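Local coordinates for DUF3845 domain-containing protein (Bacteroides thetaiotaomicron VPI-5482, PDB 3GF6) that is of unknown function, a bacterial lipoprotein with an all-beta fold whose family is grouped with the C1q and TNF-like proteins, at residues A[57-63]-A[190-196]; A[44-48]-A[83-89]; A[14-18]-A[148-154]. All blocks are in the same frame, centred on the assembly; numbering follows the deposited sequence.

Contact 1 of 3, residues A[57-63]-A[190-196]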
loop_
_atom_site.group_PDB
_atom_site.type_symbol
_atom_site.label_atom_id
_atom_site.label_comp_id
_atom_site.label_asym_id
_atom_site.label_seq_id
_atom_site.Cartn_x
_atom_site.Cartn_y
_atom_site.Cartn_z
ATOM N N LEU A 57 7.775 -11.927 -10.684
ATOM C CA LEU A 57 7.960 -11.568 -9.270
ATOM C C LEU A 57 6.724 -10.842 -8.735
ATOM O O LEU A 57 6.482 -9.676 -9.090
ATOM C CB LEU A 57 9.203 -10.701 -9.118
ATOM C CG LEU A 57 10.546 -11.276 -9.582
ATOM C CD1 LEU A 57 11.568 -10.125 -9.680
ATOM C CD2 LEU A 57 11.031 -12.364 -8.637
ATOM N N THR A 58 5.992 -11.518 -7.863
ATOM C CA THR A 58 4.769 -10.966 -7.241
ATOM C C THR A 58 5.119 -10.613 -5.794
ATOM O O THR A 58 5.596 -11.483 -5.029
ATOM C CB THR A 58 3.637 -11.952 -7.298
ATOM O OG1 THR A 58 3.491 -12.431 -8.647
ATOM C CG2 THR A 58 2.357 -11.257 -6.809
ATOM N N PHE A 59 4.917 -9.346 -5.412
ATOM C CA PHE A 59 5.260 -8.907 -4.058
ATOM C C PHE A 59 4.441 -7.756 -3.606
ATOM O O PHE A 59 3.787 -7.091 -4.428
ATOM C CB PHE A 59 6.765 -8.602 -3.899
ATOM C CG PHE A 59 7.304 -7.629 -4.891
ATOM C CD1 PHE A 59 7.192 -6.251 -4.708
ATOM C CD2 PHE A 59 7.919 -8.083 -6.031
ATOM C CE1 PHE A 59 7.688 -5.368 -5.707
ATOM C CE2 PHE A 59 8.420 -7.207 -6.988
ATOM C CZ PHE A 59 8.319 -5.861 -6.810
HETATM N N MSE A 60 4.417 -7.547 -2.283
HETATM C CA MSE A 60 3.691 -6.444 -1.749
HETATM C C MSE A 60 4.572 -5.605 -0.829
HETATM O O MSE A 60 5.629 -6.047 -0.373
HETATM C CB MSE A 60 2.396 -6.902 -1.049
HETATM C CG MSE A 60 2.649 -7.711 0.113
HETATM SE SE MSE A 60 2.664 -6.664 1.773
HETATM C CE MSE A 60 2.609 -8.351 2.737
ATOM N N ILE A 61 4.109 -4.373 -0.622
ATOM C CA ILE A 61 4.849 -3.399 0.172
ATOM C C ILE A 61 3.991 -3.041 1.379
ATOM O O ILE A 61 2.793 -2.678 1.271
ATOM C CB ILE A 61 5.167 -2.106 -0.618
ATOM C CG1 ILE A 61 5.903 -2.410 -1.917
ATOM C CG2 ILE A 61 5.960 -1.102 0.289
ATOM C CD1 ILE A 61 7.202 -3.149 -1.734
ATOM N N ASP A 62 4.595 -3.146 2.563
ATOM C CA ASP A 62 3.995 -2.582 3.786
ATOM C C ASP A 62 4.403 -1.117 3.795
ATOM O O ASP A 62 5.593 -0.799 3.874
ATOM C CB ASP A 62 4.518 -3.255 5.068
ATOM C CG ASP A 62 3.964 -4.674 5.274
ATOM O OD1 ASP A 62 3.099 -5.152 4.521
ATOM O OD2 ASP A 62 4.434 -5.345 6.199
ATOM N N LEU A 63 3.426 -0.222 3.729
ATOM C CA LEU A 63 3.698 1.213 3.565
ATOM C C LEU A 63 3.849 1.879 4.925
ATOM O O LEU A 63 2.962 1.796 5.785
ATOM C CB LEU A 63 2.586 1.892 2.787
ATOM C CG LEU A 63 2.554 1.516 1.293
ATOM C CD1 LEU A 63 1.192 1.995 0.766
ATOM C CD2 LEU A 63 3.700 2.123 0.531
ATOM N N PHE A 190 -2.855 -0.822 4.643
ATOM C CA PHE A 190 -2.353 0.162 3.634
ATOM C C PHE A 190 -1.110 -0.404 2.997
ATOM O O PHE A 190 -0.098 -0.609 3.668
ATOM C CB PHE A 190 -2.156 1.529 4.280
ATOM C CG PHE A 190 -1.804 2.639 3.336
ATOM C CD1 PHE A 190 -2.464 2.806 2.104
ATOM C CD2 PHE A 190 -0.849 3.589 3.721
ATOM C CE1 PHE A 190 -2.118 3.875 1.240
ATOM C CE2 PHE A 190 -0.500 4.630 2.869
ATOM C CZ PHE A 190 -1.132 4.766 1.630
ATOM N N ASN A 191 -1.241 -0.764 1.712
ATOM C CA ASN A 191 -0.217 -1.511 0.999
ATOM C C ASN A 191 -0.143 -1.146 -0.470
ATOM O O ASN A 191 -1.079 -0.565 -1.025
ATOM C CB ASN A 191 -0.450 -3.031 1.051
ATOM C CG ASN A 191 -0.498 -3.582 2.452
ATOM O OD1 ASN A 191 0.515 -4.102 3.003
ATOM N ND2 ASN A 191 -1.672 -3.499 3.053
ATOM N N LEU A 192 0.989 -1.483 -1.076
ATOM C CA LEU A 192 1.102 -1.629 -2.524
ATOM C C LEU A 192 1.129 -3.120 -2.867
ATOM O O LEU A 192 1.783 -3.928 -2.177
ATOM C CB LEU A 192 2.370 -0.999 -3.091
ATOM C CG LEU A 192 2.581 0.503 -2.914
ATOM C CD1 LEU A 192 3.927 0.933 -3.557
ATOM C CD2 LEU A 192 1.461 1.274 -3.528
ATOM N N PHE A 193 0.424 -3.481 -3.924
ATOM C CA PHE A 193 0.458 -4.822 -4.499
ATOM C C PHE A 193 1.032 -4.727 -5.918
ATOM O O PHE A 193 0.584 -3.861 -6.701
ATOM C CB PHE A 193 -0.965 -5.431 -4.474
ATOM C CG PHE A 193 -1.464 -5.711 -3.081
ATOM C CD1 PHE A 193 -1.080 -6.847 -2.396
ATOM C CD2 PHE A 193 -2.352 -4.873 -2.475
ATOM C CE1 PHE A 193 -1.478 -7.069 -1.116
ATOM C CE2 PHE A 193 -2.789 -5.107 -1.195
ATOM C CZ PHE A 193 -2.397 -6.251 -0.525
ATOM N N ILE A 194 2.077 -5.519 -6.187
ATOM C CA ILE A 194 2.874 -5.418 -7.410
ATOM C C ILE A 194 3.094 -6.781 -8.051
ATOM O O ILE A 194 3.231 -7.792 -7.359
ATOM C CB ILE A 194 4.263 -4.737 -7.125
ATOM C CG1 ILE A 194 4.065 -3.302 -6.690
ATOM C CG2 ILE A 194 5.195 -4.767 -8.406
ATOM C CD1 ILE A 194 5.262 -2.762 -5.863
ATOM N N ASN A 195 3.157 -6.825 -9.383
ATOM C CA ASN A 195 3.698 -7.986 -10.063
ATOM C C ASN A 195 4.616 -7.498 -11.182
ATOM O O ASN A 195 4.263 -6.588 -11.895
ATOM C CB ASN A 195 2.624 -8.884 -10.683
ATOM C CG ASN A 195 3.224 -10.148 -11.302
ATOM O OD1 ASN A 195 4.011 -10.847 -10.648
ATOM N ND2 ASN A 195 2.915 -10.411 -12.587
ATOM N N LEU A 196 5.801 -8.061 -11.273
ATOM C CA LEU A 196 6.685 -7.785 -12.427
ATOM C C LEU A 196 6.763 -8.994 -13.342
ATOM O O LEU A 196 6.789 -10.130 -12.889
ATOM C CB LEU A 196 8.108 -7.459 -11.972
ATOM C CG LEU A 196 8.282 -6.493 -10.798
ATOM C CD1 LEU A 196 9.780 -6.373 -10.376
ATOM C CD2 LEU A 196 7.691 -5.123 -11.111
HETATM O O HOH W 1 1.517 -1.264 6.106
#

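Contact 2 of 3, residues A[44-48]-A[83-89]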
loop_
_atom_site.group_PDB
_atom_site.type_symbol
_atom_site.label_atom_id
_atom_site.label_comp_id
_atom_site.label_asym_id
_atom_site.label_seq_id
_atom_site.Cartn_x
_atom_site.Cartn_y
_atom_site.Cartn_z
ATOM N N THR A 44 15.743 -3.604 -2.334
ATOM C CA THR A 44 15.596 -5.009 -1.922
ATOM C C THR A 44 15.593 -5.876 -3.181
ATOM O O THR A 44 14.938 -5.531 -4.147
ATOM C CB THR A 44 14.242 -5.229 -1.167
ATOM O OG1 THR A 44 14.238 -4.519 0.090
ATOM C CG2 THR A 44 13.964 -6.720 -0.931
ATOM N N ILE A 45 16.315 -6.989 -3.167
ATOM C CA ILE A 45 16.264 -7.948 -4.269
ATOM C C ILE A 45 15.000 -8.791 -4.114
ATOM O O ILE A 45 14.790 -9.406 -3.059
ATOM C CB ILE A 45 17.523 -8.840 -4.297
ATOM C CG1 ILE A 45 18.714 -8.048 -4.849
ATOM C CG2 ILE A 45 17.310 -10.081 -5.161
ATOM C CD1 ILE A 45 20.054 -8.713 -4.630
ATOM N N ALA A 46 14.145 -8.768 -5.139
ATOM C CA ALA A 46 12.986 -9.626 -5.226
ATOM C C ALA A 46 13.353 -10.922 -5.952
ATOM O O ALA A 46 13.945 -10.911 -7.051
ATOM C CB ALA A 46 11.832 -8.916 -5.909
ATOM N N GLN A 47 13.047 -12.034 -5.294
ATOM C CA GLN A 47 13.170 -13.357 -5.817
ATOM C C GLN A 47 12.397 -14.361 -4.958
ATOM O O GLN A 47 12.177 -14.129 -3.766
ATOM C CB GLN A 47 14.652 -13.786 -5.910
ATOM C CG GLN A 47 15.345 -13.974 -4.596
ATOM C CD GLN A 47 16.824 -14.433 -4.756
ATOM O OE1 GLN A 47 17.170 -15.192 -5.658
ATOM N NE2 GLN A 47 17.685 -13.949 -3.882
ATOM N N TYR A 48 12.022 -15.483 -5.566
ATOM C CA TYR A 48 11.360 -16.539 -4.847
ATOM C C TYR A 48 12.376 -17.528 -4.290
ATOM O O TYR A 48 13.142 -18.114 -5.050
ATOM C CB TYR A 48 10.391 -17.296 -5.786
ATOM C CG TYR A 48 9.129 -16.523 -6.048
ATOM C CD1 TYR A 48 8.200 -16.319 -5.034
ATOM C CD2 TYR A 48 8.891 -15.964 -7.280
ATOM C CE1 TYR A 48 7.070 -15.584 -5.294
ATOM C CE2 TYR A 48 7.769 -15.274 -7.559
ATOM C CZ TYR A 48 6.859 -15.050 -6.561
ATOM O OH TYR A 48 5.717 -14.310 -6.801
ATOM N N LEU A 83 9.303 -4.931 1.589
ATOM C CA LEU A 83 8.815 -5.757 0.490
ATOM C C LEU A 83 8.783 -7.223 0.922
ATOM O O LEU A 83 9.774 -7.757 1.467
ATOM C CB LEU A 83 9.791 -5.599 -0.676
ATOM C CG LEU A 83 9.595 -6.332 -2.003
ATOM C CD1 LEU A 83 10.286 -5.573 -3.124
ATOM C CD2 LEU A 83 10.009 -7.856 -1.984
ATOM N N THR A 84 7.698 -7.887 0.584
ATOM C CA THR A 84 7.467 -9.273 0.952
ATOM C C THR A 84 7.017 -10.010 -0.284
ATOM O O THR A 84 6.057 -9.599 -0.902
ATOM C CB THR A 84 6.337 -9.384 2.022
ATOM O OG1 THR A 84 6.728 -8.691 3.208
ATOM C CG2 THR A 84 6.094 -10.871 2.393
HETATM N N MSE A 85 7.687 -11.123 -0.620
HETATM C CA MSE A 85 7.223 -11.976 -1.707
HETATM C C MSE A 85 5.905 -12.701 -1.434
HETATM O O MSE A 85 5.592 -13.059 -0.289
HETATM C CB MSE A 85 8.254 -13.043 -2.003
HETATM C CG MSE A 85 9.647 -12.523 -2.386
HETATM SE SE MSE A 85 9.704 -11.338 -3.915
HETATM C CE MSE A 85 8.950 -12.549 -5.260
ATOM N N SER A 86 5.164 -12.944 -2.517
ATOM C CA SER A 86 3.983 -13.801 -2.458
ATOM C C SER A 86 4.403 -15.220 -2.172
ATOM O O SER A 86 5.605 -15.550 -2.121
ATOM C CB SER A 86 3.183 -13.750 -3.759
ATOM O OG SER A 86 3.764 -14.535 -4.765
ATOM N N LEU A 87 3.409 -16.085 -1.972
ATOM C CA LEU A 87 3.695 -17.456 -1.511
ATOM C C LEU A 87 4.501 -18.278 -2.526
ATOM O O LEU A 87 5.296 -19.160 -2.146
ATOM C CB LEU A 87 2.411 -18.184 -1.187
ATOM C CG LEU A 87 1.777 -17.853 0.162
ATOM C CD1 LEU A 87 0.308 -18.377 0.160
ATOM C CD2 LEU A 87 2.568 -18.457 1.283
ATOM N N GLY A 88 4.314 -18.004 -3.808
ATOM C CA GLY A 88 5.180 -18.602 -4.827
ATOM C C GLY A 88 4.961 -18.066 -6.222
ATOM O O GLY A 88 4.137 -17.173 -6.436
ATOM N N TYR A 89 5.686 -18.644 -7.177
ATOM C CA TYR A 89 5.625 -18.200 -8.527
ATOM C C TYR A 89 4.208 -18.292 -9.063
ATOM O O TYR A 89 3.768 -17.412 -9.821
ATOM C CB TYR A 89 6.601 -19.047 -9.365
ATOM C CG TYR A 89 6.798 -18.597 -10.783
ATOM C CD1 TYR A 89 5.878 -18.924 -11.768
ATOM C CD2 TYR A 89 7.959 -17.911 -11.169
ATOM C CE1 TYR A 89 6.071 -18.539 -13.082
ATOM C CE2 TYR A 89 8.162 -17.530 -12.480
ATOM C CZ TYR A 89 7.226 -17.848 -13.441
ATOM O OH TYR A 89 7.451 -17.439 -14.739
HETATM O O HOH W 2 12.353 -5.142 2.091
#

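Contact 3 of 3, residues A[14-18]-A[148-154]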
loop_
_atom_site.group_PDB
_atom_site.type_symbol
_atom_site.label_atom_id
_atom_site.label_comp_id
_atom_site.label_asym_id
_atom_site.label_seq_id
_atom_site.Cartn_x
_atom_site.Cartn_y
_atom_site.Cartn_z
ATOM N N ASP A 14 -9.674 3.258 -10.105
ATOM C CA ASP A 14 -9.752 4.363 -9.160
ATOM C C ASP A 14 -11.052 4.260 -8.358
ATOM O O ASP A 14 -12.124 4.721 -8.814
ATOM C CB ASP A 14 -9.696 5.692 -9.907
ATOM C CG ASP A 14 -9.512 6.861 -8.992
ATOM O OD1 ASP A 14 -9.635 6.703 -7.760
ATOM O OD2 ASP A 14 -9.251 7.967 -9.513
ATOM N N ILE A 15 -10.941 3.629 -7.194
ATOM C CA ILE A 15 -12.031 3.429 -6.235
ATOM C C ILE A 15 -11.794 4.293 -5.001
ATOM O O ILE A 15 -10.706 4.218 -4.387
ATOM C CB ILE A 15 -12.059 1.938 -5.763
ATOM C CG1 ILE A 15 -12.490 1.018 -6.910
ATOM C CG2 ILE A 15 -12.972 1.732 -4.550
ATOM C CD1 ILE A 15 -11.963 -0.406 -6.775
ATOM N N GLU A 16 -12.780 5.098 -4.622
ATOM C CA GLU A 16 -12.726 5.842 -3.353
ATOM C C GLU A 16 -14.077 5.762 -2.685
ATOM O O GLU A 16 -15.075 6.124 -3.303
ATOM C CB GLU A 16 -12.373 7.317 -3.577
ATOM C CG GLU A 16 -10.901 7.622 -3.644
ATOM C CD GLU A 16 -10.597 9.125 -3.614
ATOM O OE1 GLU A 16 -11.123 9.858 -2.725
ATOM O OE2 GLU A 16 -9.842 9.563 -4.505
ATOM N N ARG A 17 -14.101 5.253 -1.462
ATOM C CA ARG A 17 -15.320 5.140 -0.696
ATOM C C ARG A 17 -15.170 5.934 0.591
ATOM O O ARG A 17 -14.047 6.302 1.001
ATOM C CB ARG A 17 -15.622 3.694 -0.331
ATOM C CG ARG A 17 -15.623 2.716 -1.531
ATOM C CD ARG A 17 -16.246 1.412 -1.099
ATOM N NE ARG A 17 -15.715 0.274 -1.844
ATOM C CZ ARG A 17 -16.067 -0.063 -3.073
ATOM N NH1 ARG A 17 -16.938 0.654 -3.761
ATOM N NH2 ARG A 17 -15.532 -1.127 -3.616
ATOM N N GLY A 18 -16.309 6.149 1.239
ATOM C CA GLY A 18 -16.347 6.760 2.579
ATOM C C GLY A 18 -17.195 8.011 2.560
ATOM O O GLY A 18 -17.574 8.499 1.494
ATOM N N ALA A 148 -12.808 -4.013 -6.364
ATOM C CA ALA A 148 -14.011 -3.234 -6.660
ATOM C C ALA A 148 -15.293 -3.851 -6.104
ATOM O O ALA A 148 -16.248 -3.115 -5.860
ATOM C CB ALA A 148 -14.140 -2.988 -8.182
ATOM N N ASN A 149 -15.311 -5.170 -5.871
ATOM C CA ASN A 149 -16.483 -5.885 -5.367
ATOM C C ASN A 149 -16.659 -5.836 -3.846
ATOM O O ASN A 149 -17.611 -6.414 -3.337
ATOM C CB ASN A 149 -16.462 -7.357 -5.803
ATOM C CG ASN A 149 -16.631 -7.548 -7.328
ATOM O OD1 ASN A 149 -16.661 -6.582 -8.110
ATOM N ND2 ASN A 149 -16.712 -8.798 -7.748
ATOM N N PHE A 150 -15.738 -5.202 -3.117
ATOM C CA PHE A 150 -15.785 -5.210 -1.651
ATOM C C PHE A 150 -16.008 -3.796 -1.101
ATOM O O PHE A 150 -15.188 -2.907 -1.335
ATOM C CB PHE A 150 -14.478 -5.754 -1.070
ATOM C CG PHE A 150 -14.265 -7.210 -1.290
ATOM C CD1 PHE A 150 -13.828 -7.688 -2.529
ATOM C CD2 PHE A 150 -14.463 -8.120 -0.258
ATOM C CE1 PHE A 150 -13.613 -9.052 -2.749
ATOM C CE2 PHE A 150 -14.252 -9.488 -0.462
ATOM C CZ PHE A 150 -13.821 -9.956 -1.706
ATOM N N PRO A 151 -17.073 -3.593 -0.317
ATOM C CA PRO A 151 -17.217 -2.319 0.431
ATOM C C PRO A 151 -16.103 -2.126 1.471
ATOM O O PRO A 151 -15.855 -1.012 1.911
ATOM C CB PRO A 151 -18.563 -2.456 1.144
ATOM C CG PRO A 151 -18.952 -3.892 1.021
ATOM C CD PRO A 151 -18.141 -4.565 -0.019
ATOM N N GLU A 152 -15.388 -3.201 1.781
ATOM C CA GLU A 152 -14.217 -3.138 2.658
ATOM C C GLU A 152 -13.011 -2.422 2.056
ATOM O O GLU A 152 -12.048 -2.068 2.769
ATOM C CB GLU A 152 -13.794 -4.559 3.039
ATOM C CG GLU A 152 -14.758 -5.277 3.974
ATOM C CD GLU A 152 -15.931 -5.959 3.318
ATOM O OE1 GLU A 152 -15.997 -6.021 2.062
ATOM O OE2 GLU A 152 -16.780 -6.458 4.108
ATOM N N VAL A 153 -13.045 -2.232 0.749
ATOM C CA VAL A 153 -12.012 -1.468 0.052
ATOM C C VAL A 153 -12.387 0.009 0.061
ATOM O O VAL A 153 -13.418 0.424 -0.509
ATOM C CB VAL A 153 -11.773 -2.005 -1.374
ATOM C CG1 VAL A 153 -10.880 -1.060 -2.161
ATOM C CG2 VAL A 153 -11.070 -3.354 -1.299
ATOM N N PHE A 154 -11.554 0.794 0.745
ATOM C CA PHE A 154 -11.812 2.230 0.965
ATOM C C PHE A 154 -11.158 3.090 -0.133
ATOM O O PHE A 154 -11.713 4.099 -0.567
ATOM C CB PHE A 154 -11.319 2.672 2.357
ATOM C CG PHE A 154 -11.947 1.908 3.513
ATOM C CD1 PHE A 154 -13.267 1.482 3.469
ATOM C CD2 PHE A 154 -11.168 1.551 4.625
ATOM C CE1 PHE A 154 -13.822 0.759 4.532
ATOM C CE2 PHE A 154 -11.716 0.828 5.672
ATOM C CZ PHE A 154 -13.036 0.434 5.625
#

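Contact 1 of 3, residues A[57-63]-A[190-196]
Segments 57-63 and 190-196 lie on strands 56-62 and 187-198, antiparallel neighbours within one sheet of a two-layered beta fold, paired from Leu57 opposite Leu196 to Asp62 opposite Asn191. Hydrogen-bonded and non-hydrogen-bonded pairs alternate; in one of the former, Phe59 N donates to Ile194 O (3.0 Å) and Ile194 N to Phe59 O (2.9 Å). Leu57, Phe59, Ile61, Leu192, Ile194 and Leu196 form the face turned to strand 203-219 of the other sheet. Here Phe59 CG lies between the backbone N and the carbonyl carbon (chi1 54°), and the ring leans across to the partner strand: CE1 meets Ile194 CD1 at 3.6 Å, while Leu196 CD1 sits in plane at the ring edge, 3.7 Å from Phe59 CE2. Replacing Phe59 by alanine would probably open a gap beside Ile194 and Leu196 and leave their methyl groups without this partner. Beyond the paired residues, Leu63 CD1 stands over the centre of the Phe190 ring, 3.6 Å from its centroid, in a CH-pi contact. The other face is mixed. Thr58 OG1 donates to Asn195 OD1 at 2.6 Å from above the amide carbonyl plane, and Asn195 ND2 bonds to Asp132. One face thus packs as hydrocarbon against the other sheet, whereas the other combines Met60 and Phe193 with buried polar groups and engages both ends of the Asn195 amide.

Contact 2 of 3, residues A[44-48]-A[83-89]
Leu83 and Thr44 face each other where strand 82-85, at the margin of one sheet, runs beside strand 40-46, at the margin of the other. The short segments point the same way, 19° apart, with axes no closer than 8.5 Å, and side chains fill the distance. Leu83 CD2 touches Thr44 CG2 at 4.2 Å, and a water links Leu83 N, whose proton it accepts, with Thr44 OG1. Met85, a selenomethionine, approaches the other segment more closely. Met85 CG lies against Gln47 O (3.3 Å) and Met85 SE against Ala46 CB (3.8 Å); bends at chi2 (-57°) and chi3 (-59°) then fold the chain so that CE rests over the Tyr48 ring, 3.5 Å from the centroid and close to the ring normal. The selenium lies above the same face at a greater distance. At Ser86 the contact turns polar. Tyr48 OH donates to Ser86 OG at 2.8 Å and itself takes the proton of Thr58 N, while Ser86 OG also bonds to Asp91 O; Ser86 O lies in plane at the ring edge. Leu87 and Gly88 together face Asp91 in a classic beta bulge. Past it the backbone passes over the ring face opposite Met85: Gly88 C comes within 3.4 Å of Tyr48 CE1, and Tyr89 N stands 3.7 Å above the ring plane, over its centre. The Tyr89 side chain bonds through OH to Leu54 O. Tyr48 is therefore clasped on both faces and tied at its hydroxyl, and the Met85 side of the clasp is a Met-aromatic contact, here between edge strand 82-85 and the loop just beyond edge strand 40-46 of the other sheet in a beta sandwich.

Contact 3 of 3, residues A[14-18]-A[148-154]
Arg17 follows directly on the short strand 14-16, which pairs antiparallel with strand 153-158 at the border of a beta sheet, and its side chain reaches into the type I beta turn running from Phe150 to Val153 that leads into that strand. The backbone sets the start: Arg17 N donates to Phe154 O at 2.8 Å and 168°, the straightest bond of the contact. CB lies about equally near Phe154 O and Val153 O; CG, anti to the carbonyl carbon (chi1 -53°), comes close to Val153 O. The chain then runs extended to NE, with Arg17 CD 3.1 Å from Val153 O. Arg17 NE follows at 2.7 Å from Val153 O, but the bond is bent and weak; a second weak one goes from NE to Phe150 O. CZ lies near Phe150 O, and one face of the guanidinium is covered by Ile15 of the same segment, whose CG2, in the conformer described, stands 3.8 Å above the plane; Val153 O and Ala148 O lie at its edge. At the tip, NH2 is shared by two carbonyls. Arg17 NH2 donates to Ala148 O at 3.1 Å and 144°, approaching from above that carbonyl's plane, and more weakly to Phe150 O at 2.9 Å. Three main-chain oxygens thus gather round one cationic group, which is likely to be steadied by their combined dipoles although most of the single bonds are far from straight. Glu16, facing the other way, forms a salt bridge with Lys157, and the Phe154 side chain packs on Tyr178 of strand 171-183. Within the turn, Phe150 O serves its own backbone as well as Arg17, accepting a hydrogen bond from Val153 N at 3.1 Å.

How the contacts relate
Contact 1 is fully buried near the middle of the chain, whereas contacts 2 and 3 are partly buried and lie on opposite sides of its centre, about 27 Å apart between centres. Contacts 1 and 2 adjoin, because strands 56-62 and 82-85 are neighbours in one sheet and share main-chain hydrogen bonds such as Met60 O with Thr84 N; contact 3 reaches the same sheet without touching either. The chemistry changes with place: regular strand pairing with an apolar face in the core, an aromatic ring held between side chain and backbone where the two sheets meet, and a charged side chain set among main-chain carbonyls of the 3-10 segment and turn, mostly by weak bonds, in contact 3.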